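Long-range contacts in coronin (Toxoplasma gondii, PDB 4OZU), which probably binds actin filaments as a whole protein, of which this chain is the WD40 beta-propeller domain: residues A[73-78]-A[117-122]; A[25-30]-A[48-53]. All blocks are in the same frame, centred on the assembly; numbering follows the deposited sequence.

Interaction 1. Residues A[73-78]-A[117-122]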
loop_
_atom_site.group_PDB
_atom_site.type_symbol
_atom_site.label_atom_id
_atom_site.label_comp_id
_atom_site.label_asym_id
_atom_site.label_seq_id
_atom_site.Cartn_x
_atom_site.Cartn_y
_atom_site.Cartn_z
ATOM N N ALA A 73 -16.355 -4.658 13.802
ATOM C CA ALA A 73 -17.113 -3.428 13.654
ATOM C C ALA A 73 -17.416 -3.247 12.167
ATOM O O ALA A 73 -16.755 -3.857 11.324
ATOM C CB ALA A 73 -16.335 -2.251 14.209
ATOM N N LYS A 74 -18.409 -2.421 11.846
ATOM C CA LYS A 74 -18.860 -2.273 10.465
ATOM C C LYS A 74 -18.845 -0.831 9.985
ATOM O O LYS A 74 -19.296 0.076 10.682
ATOM C CB LYS A 74 -20.274 -2.822 10.305
ATOM C CG LYS A 74 -20.460 -4.240 10.794
ATOM C CD LYS A 74 -19.700 -5.235 9.946
ATOM C CE LYS A 74 -20.006 -6.652 10.399
ATOM N NZ LYS A 74 -19.269 -7.656 9.603
ATOM N N ILE A 75 -18.340 -0.636 8.773
ATOM C CA ILE A 75 -18.431 0.643 8.093
ATOM C C ILE A 75 -19.298 0.452 6.852
ATOM O O ILE A 75 -18.964 -0.347 5.978
ATOM C CB ILE A 75 -17.030 1.184 7.721
ATOM C CG1 ILE A 75 -16.226 1.452 8.992
ATOM C CG2 ILE A 75 -17.143 2.463 6.881
ATOM C CD1 ILE A 75 -14.817 1.967 8.745
ATOM N N LYS A 76 -20.414 1.176 6.791
ATOM C CA LYS A 76 -21.363 1.057 5.680
ATOM C C LYS A 76 -21.271 2.296 4.773
ATOM O O LYS A 76 -20.193 2.615 4.282
ATOM C CB LYS A 76 -22.778 0.851 6.220
ATOM C CG LYS A 76 -22.911 -0.390 7.100
ATOM C CD LYS A 76 -24.358 -0.659 7.485
ATOM C CE LYS A 76 -24.486 -1.897 8.362
ATOM N NZ LYS A 76 -24.069 -3.142 7.659
ATOM N N GLY A 77 -22.385 2.983 4.534
ATOM C CA GLY A 77 -22.356 4.215 3.756
ATOM C C GLY A 77 -22.243 4.007 2.254
ATOM O O GLY A 77 -22.980 4.625 1.480
ATOM N N HIS A 78 -21.322 3.142 1.841
ATOM C CA HIS A 78 -21.128 2.829 0.424
ATOM C C HIS A 78 -22.403 2.295 -0.212
ATOM O O HIS A 78 -23.164 1.577 0.431
ATOM C CB HIS A 78 -20.010 1.798 0.247
ATOM C CG HIS A 78 -18.808 2.052 1.099
ATOM N ND1 HIS A 78 -18.615 1.435 2.317
ATOM C CD2 HIS A 78 -17.732 2.852 0.909
ATOM C CE1 HIS A 78 -17.473 1.845 2.840
ATOM N NE2 HIS A 78 -16.918 2.704 2.004
ATOM N N THR A 117 -19.998 -1.664 17.025
ATOM C CA THR A 117 -19.701 -0.388 16.388
ATOM C C THR A 117 -20.158 -0.398 14.935
ATOM O O THR A 117 -19.846 -1.321 14.182
ATOM C CB THR A 117 -18.199 -0.067 16.446
ATOM O OG1 THR A 117 -17.797 0.076 17.814
ATOM C CG2 THR A 117 -17.879 1.220 15.691
ATOM N N GLU A 118 -20.897 0.641 14.554
ATOM C CA GLU A 118 -21.377 0.798 13.187
ATOM C C GLU A 118 -21.172 2.232 12.720
ATOM O O GLU A 118 -21.639 3.173 13.363
ATOM C CB GLU A 118 -22.854 0.420 13.091
ATOM C CG GLU A 118 -23.395 0.355 11.673
ATOM C CD GLU A 118 -24.900 0.156 11.644
ATOM O OE1 GLU A 118 -25.624 1.008 12.202
ATOM O OE2 GLU A 118 -25.359 -0.857 11.073
ATOM N N LEU A 119 -20.462 2.383 11.608
ATOM C CA LEU A 119 -20.237 3.679 10.981
ATOM C C LEU A 119 -21.049 3.794 9.698
ATOM O O LEU A 119 -20.905 2.971 8.794
ATOM C CB LEU A 119 -18.752 3.870 10.675
ATOM C CG LEU A 119 -18.001 4.948 11.450
ATOM C CD1 LEU A 119 -18.122 4.742 12.951
ATOM C CD2 LEU A 119 -16.539 4.955 11.025
ATOM N N LYS A 120 -21.899 4.815 9.624
ATOM C CA LYS A 120 -22.721 5.054 8.439
ATOM C C LYS A 120 -22.381 6.375 7.763
ATOM O O LYS A 120 -22.483 6.493 6.543
ATOM C CB LYS A 120 -24.208 5.036 8.803
ATOM C CG LYS A 120 -24.803 3.644 8.919
ATOM C CD LYS A 120 -26.322 3.700 9.008
ATOM C CE LYS A 120 -26.942 2.318 8.875
ATOM N NZ LYS A 120 -28.434 2.364 8.862
ATOM N N GLU A 121 -21.987 7.365 8.560
ATOM C CA GLU A 121 -21.699 8.701 8.040
ATOM C C GLU A 121 -20.199 8.991 7.998
ATOM O O GLU A 121 -19.535 8.976 9.030
ATOM C CB GLU A 121 -22.398 9.760 8.895
ATOM C CG GLU A 121 -23.921 9.681 8.867
ATOM C CD GLU A 121 -24.524 10.191 7.565
ATOM O OE1 GLU A 121 -23.763 10.488 6.618
ATOM O OE2 GLU A 121 -25.766 10.301 7.494
ATOM N N PRO A 122 -19.650 9.251 6.799
ATOM C CA PRO A 122 -18.254 9.694 6.741
ATOM C C PRO A 122 -18.081 11.095 7.310
ATOM O O PRO A 122 -19.046 11.859 7.325
ATOM C CB PRO A 122 -17.929 9.690 5.241
ATOM C CG PRO A 122 -19.062 9.009 4.564
ATOM C CD PRO A 122 -20.250 9.142 5.460
#
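K74 and I75 pair with E118 and L119 as parallel strands at the outer edge of a beta-propeller blade of the WD40 fold. H78, after G77, bonds T97 and meets W107, as the histidine of the Gly-His pair does in WD repeats. Three backbone bonds join the strands: K74 N to T117 O (3.0 Å), L119 N to K74 O (2.7 Å) and K76 N to L119 O (2.7 Å). I75 and L119 point to the same face and lie side by side, I75 CG1 3.9 Å from L119 CB. I75, buried between L58, I60, L95 and W107, suits the strand next to the blade's edge.

K76 continues past the strand. K76 CB sits 3.8 Å from L119 O. With CG placed beside the backbone N (chi1 -59°), the chain runs out over the second strand. K76 CD lies 3.7 Å from E118 OE2, with K120 CE alongside, and K76 CE comes to 3.0 Å from E118 OE2. A lysine suits this solvent-facing margin because its methylenes can line the neighbouring chains while the ammonium stays near solvent. The last torsion of K76 is bent (chi4 -64°), leaving K76 NZ 4.3 Å from E118 OE2, opposite in charge but beyond salt-bridge range.

Interaction 2. Residues A[25-30]-A[48-53]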
loop_
_atom_site.group_PDB
_atom_site.type_symbol
_atom_site.label_atom_id
_atom_site.label_comp_id
_atom_site.label_asym_id
_atom_site.label_seq_id
_atom_site.Cartn_x
_atom_site.Cartn_y
_atom_site.Cartn_z
ATOM N N SER A 25 -10.216 -15.900 12.091
ATOM C CA SER A 25 -11.053 -16.888 11.415
ATOM C C SER A 25 -12.547 -16.674 11.661
ATOM O O SER A 25 -12.948 -15.824 12.459
ATOM C CB SER A 25 -10.648 -18.302 11.848
ATOM O OG SER A 25 -10.895 -18.517 13.225
ATOM N N ASP A 26 -13.354 -17.457 10.949
ATOM C CA ASP A 26 -14.808 -17.339 10.963
ATOM C C ASP A 26 -15.260 -15.949 10.530
ATOM O O ASP A 26 -16.246 -15.396 11.025
ATOM C CB ASP A 26 -15.357 -17.693 12.346
ATOM C CG ASP A 26 -15.612 -19.179 12.497
ATOM O OD1 ASP A 26 -16.362 -19.742 11.670
ATOM O OD2 ASP A 26 -15.049 -19.792 13.423
ATOM N N LEU A 27 -14.527 -15.395 9.575
ATOM C CA LEU A 27 -14.893 -14.125 8.974
ATOM C C LEU A 27 -15.788 -14.368 7.765
ATOM O O LEU A 27 -15.910 -15.494 7.299
ATOM C CB LEU A 27 -13.643 -13.351 8.564
ATOM C CG LEU A 27 -12.589 -13.134 9.656
ATOM C CD1 LEU A 27 -11.379 -12.411 9.067
ATOM C CD2 LEU A 27 -13.167 -12.360 10.830
ATOM N N ARG A 28 -16.410 -13.301 7.273
ATOM C CA ARG A 28 -17.208 -13.333 6.049
ATOM C C ARG A 28 -16.670 -12.281 5.087
ATOM O O ARG A 28 -17.188 -11.166 5.021
ATOM C CB ARG A 28 -18.683 -13.073 6.354
ATOM C CG ARG A 28 -19.425 -14.260 6.955
ATOM C CD ARG A 28 -19.903 -15.232 5.884
ATOM N NE ARG A 28 -20.730 -14.573 4.871
ATOM C CZ ARG A 28 -22.048 -14.393 4.962
ATOM N NH1 ARG A 28 -22.723 -14.818 6.024
ATOM N NH2 ARG A 28 -22.696 -13.780 3.981
ATOM N N LEU A 29 -15.626 -12.639 4.349
ATOM C CA LEU A 29 -14.879 -11.668 3.553
ATOM C C LEU A 29 -15.264 -11.680 2.079
ATOM O O LEU A 29 -15.634 -12.714 1.524
ATOM C CB LEU A 29 -13.384 -11.935 3.684
ATOM C CG LEU A 29 -12.853 -11.869 5.116
ATOM C CD1 LEU A 29 -11.411 -12.338 5.168
ATOM C CD2 LEU A 29 -12.983 -10.453 5.657
ATOM N N SER A 30 -15.161 -10.512 1.456
ATOM C CA SER A 30 -15.390 -10.382 0.027
ATOM C C SER A 30 -14.273 -11.046 -0.764
ATOM O O SER A 30 -13.115 -11.053 -0.339
ATOM C CB SER A 30 -15.495 -8.909 -0.361
ATOM O OG SER A 30 -15.423 -8.746 -1.765
ATOM N N ALA A 48 -11.155 -4.991 6.197
ATOM C CA ALA A 48 -11.393 -6.012 5.183
ATOM C C ALA A 48 -12.820 -5.908 4.637
ATOM O O ALA A 48 -13.780 -6.026 5.399
ATOM C CB ALA A 48 -11.146 -7.400 5.760
ATOM N N PRO A 49 -12.965 -5.660 3.322
ATOM C CA PRO A 49 -14.302 -5.651 2.723
ATOM C C PRO A 49 -15.089 -6.919 3.056
ATOM O O PRO A 49 -14.563 -8.029 2.942
ATOM C CB PRO A 49 -14.010 -5.549 1.226
ATOM C CG PRO A 49 -12.726 -4.804 1.157
ATOM C CD PRO A 49 -11.931 -5.243 2.354
ATOM N N TRP A 50 -16.336 -6.731 3.478
ATOM C CA TRP A 50 -17.162 -7.814 3.996
ATOM C C TRP A 50 -18.004 -8.421 2.883
ATOM O O TRP A 50 -18.283 -7.765 1.880
ATOM C CB TRP A 50 -18.055 -7.292 5.125
ATOM C CG TRP A 50 -18.349 -8.304 6.187
ATOM C CD1 TRP A 50 -19.561 -8.853 6.486
ATOM C CD2 TRP A 50 -17.407 -8.888 7.097
ATOM N NE1 TRP A 50 -19.433 -9.744 7.528
ATOM C CE2 TRP A 50 -18.119 -9.785 7.916
ATOM C CE3 TRP A 50 -16.031 -8.738 7.295
ATOM C CZ2 TRP A 50 -17.501 -10.528 8.921
ATOM C CZ3 TRP A 50 -15.419 -9.480 8.288
ATOM C CH2 TRP A 50 -16.153 -10.361 9.089
ATOM N N ASP A 51 -18.391 -9.679 3.061
ATOM C CA ASP A 51 -19.211 -10.382 2.084
ATOM C C ASP A 51 -20.686 -10.104 2.340
ATOM O O ASP A 51 -21.350 -10.848 3.062
ATOM C CB ASP A 51 -18.928 -11.884 2.141
ATOM C CG ASP A 51 -19.763 -12.676 1.160
ATOM O OD1 ASP A 51 -20.198 -12.099 0.142
ATOM O OD2 ASP A 51 -19.978 -13.880 1.407
ATOM N N VAL A 52 -21.185 -9.020 1.754
ATOM C CA VAL A 52 -22.571 -8.610 1.932
ATOM C C VAL A 52 -23.205 -8.301 0.589
ATOM O O VAL A 52 -22.517 -7.930 -0.364
ATOM C CB VAL A 52 -22.693 -7.363 2.832
ATOM C CG1 VAL A 52 -22.183 -7.665 4.238
ATOM C CG2 VAL A 52 -21.965 -6.170 2.201
ATOM N N GLY A 53 -24.521 -8.458 0.519
ATOM C CA GLY A 53 -25.268 -8.037 -0.649
ATOM C C GLY A 53 -25.499 -6.540 -0.583
ATOM O O GLY A 53 -25.662 -5.982 0.502
HETATM O O HOH W 1 -16.975 -15.004 1.822
#
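L29 and W50 make a single backbone bridge where the segments 25-30 and 48-53 meet at about 80°, and two hydrogen bonds hold the crossing, D51 N to R28 O (2.7 Å) and S30 N to P49 O (3.0 Å). P49, with no N-H to give, serves here through its carbonyl.

The indole of W50 lies beneath the other backbone. R28 O, held by D51 N, packs over the centre of the W50 ring, 3.1 Å above its plane. A broad flat side chain suits the spot because its far end also reaches the leucines: W50 CH2 meets L27 CB at 3.9 Å, and W50 CZ3 meets L29 CD2 at 3.7 Å. The same L29 CD2 touches A48 CB at 3.6 Å, where a small methyl leaves room for the leucine branch.

Polar groups occupy the outer side. D51 holds CG anti to its backbone N (chi1 179°), which carries the carboxylate past L29 O to the R28 guanidinium. The salt bridge is long, R28 NE to D51 OD2 3.6 Å, and the two planes are turned 71° apart, an alliance by charge more than by matched hydrogen bonds. A water lies within hydrogen-bonding distance of L29 O and D51 OD2 and may donate to either, with other acceptors competing. D51 also centres an inverse gamma turn, closed by a weak bond from V52 N to W50 O.

L27 packs on L344 of strand 343-350 and on L61 of strand 58-62, while L29 bonds through its backbone to G341, and S30 O takes a hydrogen bond from Q338 of strand 331-339. The loop after strand 16-25 thus passes between the sheet containing strands 331-339 and 343-350 and the sheet of strands 45-49 and 58-62.

Both interactions reach the same mixed sheet, near opposite borders: interaction 1 adds its outermost strand, 118-119, whereas interaction 2 brings a loop across the end of strand 45-49. Both are partly buried. The first is mostly regular parallel backbone pairing, with buried A73 and I75 on strand 73-75 and charged K76, E118 and K120 at the outer side. The second has two backbone bonds at a crossing rather than a strand pairing, and adds an indole, buried L27, L29 and A48, and a charged pair at the surface, as befits a crossing between two sheets. They meet at K74, whose ammonium makes a cation-pi contact with W50, so the side chain of one contact reaches the ring of the other.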